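Local atomic coordinates of agarase (Pseudoalteromonas fuliginea, PDB entry 6XJ9), a protein that probably hydrolyses agarose chains as a glycoside hydrolase of marine origin, with a carbohydrate-binding-like beta domain alongside its catalytic part. Residues H101-I105 and D198-A202. Residues are numbered along the deposited sequence; the frame is centred on the assembly and turned at random.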
ATOM      1  N   HIS A 101      -9.466  -1.414  11.740  1.00 26.20           N
ATOM      2  CA  HIS A 101      -8.128  -1.985  11.723  1.00 25.71           C
ATOM      3  C   HIS A 101      -8.231  -3.494  11.543  1.00 23.27           C
ATOM      4  O   HIS A 101      -9.202  -4.094  11.986  1.00 23.71           O
ATOM      5  CB  HIS A 101      -7.377  -1.670  13.025  1.00 27.25           C
ATOM      6  CG  HIS A 101      -7.195  -0.213  13.265  1.00 29.31           C
ATOM      7  ND1 HIS A 101      -8.037   0.512  14.094  1.00 31.09           N
ATOM      8  CD2 HIS A 101      -6.290   0.657  12.777  1.00 30.09           C
ATOM      9  CE1 HIS A 101      -7.659   1.770  14.103  1.00 30.69           C
ATOM     10  NE2 HIS A 101      -6.584   1.882  13.305  1.00 31.67           N
ATOM     11  N   SER A 102      -7.221  -4.080  10.892  1.00 22.03           N
ATOM     12  CA  SER A 102      -7.045  -5.523  10.838  1.00 21.52           C
ATOM     13  C   SER A 102      -6.819  -6.044  12.257  1.00 21.72           C
ATOM     14  O   SER A 102      -6.366  -5.292  13.124  1.00 21.53           O
ATOM     15  CB  SER A 102      -5.914  -5.891   9.920  1.00 21.82           C
ATOM     16  OG  SER A 102      -4.647  -5.720  10.555  1.00 23.25           O
ATOM     17  N   VAL A 103      -7.188  -7.307  12.500  1.00 20.68           N
ATOM     18  CA  VAL A 103      -7.057  -7.874  13.832  1.00 20.94           C
ATOM     19  C   VAL A 103      -6.292  -9.187  13.735  1.00 21.96           C
ATOM     20  O   VAL A 103      -6.706 -10.097  13.017  1.00 23.11           O
ATOM     21  CB  VAL A 103      -8.401  -8.044  14.576  1.00 20.23           C
ATOM     22  CG1 VAL A 103      -9.357  -8.991  13.858  1.00 18.80           C
ATOM     23  CG2 VAL A 103      -8.184  -8.510  16.013  1.00 18.56           C
ATOM     24  N   GLN A 104      -5.175  -9.248  14.469  1.00 21.75           N
ATOM     25  CA  GLN A 104      -4.490 -10.494  14.746  1.00 21.25           C
ATOM     26  C   GLN A 104      -5.176 -11.141  15.941  1.00 22.15           C
ATOM     27  O   GLN A 104      -5.048 -10.656  17.065  1.00 22.07           O
ATOM     28  CB  GLN A 104      -3.003 -10.262  15.050  1.00 20.35           C
ATOM     29  CG  GLN A 104      -2.262 -11.545  15.392  1.00 19.30           C
ATOM     30  CD  GLN A 104      -0.776 -11.352  15.564  1.00 19.51           C
ATOM     31  OE1 GLN A 104      -0.265 -10.237  15.556  1.00 19.97           O
ATOM     32  NE2 GLN A 104      -0.064 -12.450  15.727  1.00 18.39           N
ATOM     33  N   ILE A 105      -5.894 -12.239  15.677  1.00 21.99           N
ATOM     34  CA  ILE A 105      -6.510 -13.010  16.749  1.00 22.40           C
ATOM     35  C   ILE A 105      -5.551 -14.117  17.179  1.00 22.09           C
ATOM     36  O   ILE A 105      -4.765 -14.630  16.384  1.00 23.12           O
ATOM     37  CB  ILE A 105      -7.891 -13.570  16.342  1.00 21.28           C
ATOM     38  CG1 ILE A 105      -7.809 -14.401  15.056  1.00 21.64           C
ATOM     39  CG2 ILE A 105      -8.914 -12.455  16.222  1.00 20.44           C
ATOM     40  CD1 ILE A 105      -9.102 -15.079  14.665  1.00 22.03           C
ATOM     41  N   ASP A 198      -8.764  -0.465  19.667  1.00 25.22           N
ATOM     42  CA  ASP A 198      -9.912  -1.362  19.745  1.00 25.42           C
ATOM     43  C   ASP A 198     -10.020  -2.142  18.432  1.00 23.89           C
ATOM     44  O   ASP A 198      -9.821  -1.585  17.350  1.00 22.70           O
ATOM     45  CB  ASP A 198     -11.233  -0.612  20.005  1.00 24.94           C
ATOM     46  CG  ASP A 198     -11.427  -0.089  21.422  1.00 26.95           C
ATOM     47  OD1 ASP A 198     -10.810  -0.636  22.363  1.00 28.04           O
ATOM     48  OD2 ASP A 198     -12.204   0.863  21.581  1.00 27.84           O
ATOM     49  N   LYS A 199     -10.313  -3.448  18.545  1.00 24.11           N
ATOM     50  CA  LYS A 199     -10.489  -4.319  17.394  1.00 23.62           C
ATOM     51  C   LYS A 199     -11.893  -4.914  17.451  1.00 24.65           C
ATOM     52  O   LYS A 199     -12.516  -4.914  18.510  1.00 23.51           O
ATOM     53  CB  LYS A 199      -9.427  -5.422  17.380  1.00 23.55           C
ATOM     54  CG  LYS A 199      -7.995  -4.943  17.605  1.00 23.46           C
ATOM     55  CD  LYS A 199      -7.564  -3.885  16.619  1.00 23.94           C
ATOM     56  CE  LYS A 199      -6.713  -4.423  15.496  1.00 24.95           C
ATOM     57  NZ  LYS A 199      -5.315  -4.701  15.902  1.00 21.01           N
ATOM     58  N   GLU A 200     -12.378  -5.387  16.295  1.00 25.65           N
ATOM     59  CA  GLU A 200     -13.706  -5.969  16.188  1.00 27.44           C
ATOM     60  C   GLU A 200     -13.640  -7.268  15.392  1.00 27.37           C
ATOM     61  O   GLU A 200     -12.736  -7.477  14.578  1.00 27.01           O
ATOM     62  CB  GLU A 200     -14.641  -5.039  15.425  1.00 30.05           C
ATOM     63  CG  GLU A 200     -15.122  -3.844  16.229  1.00 34.73           C
ATOM     64  CD  GLU A 200     -16.212  -3.077  15.496  1.00 36.17           C
ATOM     65  OE1 GLU A 200     -16.141  -1.837  15.462  1.00 38.06           O
ATOM     66  OE2 GLU A 200     -17.126  -3.725  14.957  1.00 37.73           O
ATOM     67  N   LEU A 201     -14.644  -8.120  15.598  1.00 24.96           N
ATOM     68  CA  LEU A 201     -14.687  -9.388  14.895  1.00 24.74           C
ATOM     69  C   LEU A 201     -16.137  -9.845  14.803  1.00 26.52           C
ATOM     70  O   LEU A 201     -16.906  -9.695  15.756  1.00 25.23           O
ATOM     71  CB  LEU A 201     -13.823 -10.394  15.660  1.00 23.61           C
ATOM     72  CG  LEU A 201     -13.598 -11.746  14.989  1.00 23.28           C
ATOM     73  CD1 LEU A 201     -12.625 -11.631  13.821  1.00 23.47           C
ATOM     74  CD2 LEU A 201     -13.092 -12.749  16.005  1.00 22.65           C
ATOM     75  N   ALA A 202     -16.491 -10.381  13.630  1.00 26.02           N
ATOM     76  CA  ALA A 202     -17.802 -10.974  13.411  1.00 27.97           C
ATOM     77  C   ALA A 202     -17.641 -12.476  13.192  1.00 26.27           C
ATOM     78  O   ALA A 202     -16.889 -12.906  12.326  1.00 24.13           O
ATOM     79  CB  ALA A 202     -18.482 -10.297  12.239  1.00 26.96           C
TER
HETATM   80  O   HOH W   1     -11.049  -4.703  14.038  1.00 26.76           O
HETATM   81  O   HOH W   2      -4.636  -7.304  16.693  1.00 16.79           O
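H101 lays its CB against CE of K199 at 3.8 Å, while its backbone O is hydrogen-bonded to a water that accepts a bond from the backbone of E200, 2.7 Å from the water to E200 N. This water bridges the two backbones. S102 turns its own side chain the other way, toward D691 and N122, and the fit of the lysine's end against the S102 carbonyl is doubtful in the model. V103 is the most covered residue of 101-105. Its CG2, anti to the backbone N, rests 3.6 Å from CB of K199, the two side chains lying alongside and pointing opposite ways, and its CG1 reaches 4.2 Å to CD1 of L201. K199 is bent at each torsion beyond the first (chi2 -56°), and this folded chain passes V103 and brings NZ alongside 103-105. There a second water accepts from NZ at 2.8 Å and from N of Q104 at 3.0 Å, and a salt bridge to E647, outside both segments, gives the ammonium a charged partner. A methionine here would probably leave E647 without its charged mate and the water at Q104 with one donor fewer. At I105, CG2 meets CD2 of L201 at 4.2 Å, the side chains set roughly perpendicular and both also touching I190 of strand 185-193. The axes of 103-105 and 199-202 approach to 7.9 Å at 68°, each strand paired with neighbours elsewhere, an arrangement of facing strands with an apolar interior that is characteristic of a beta-sandwich, consistent with the agarase CBM-like domain.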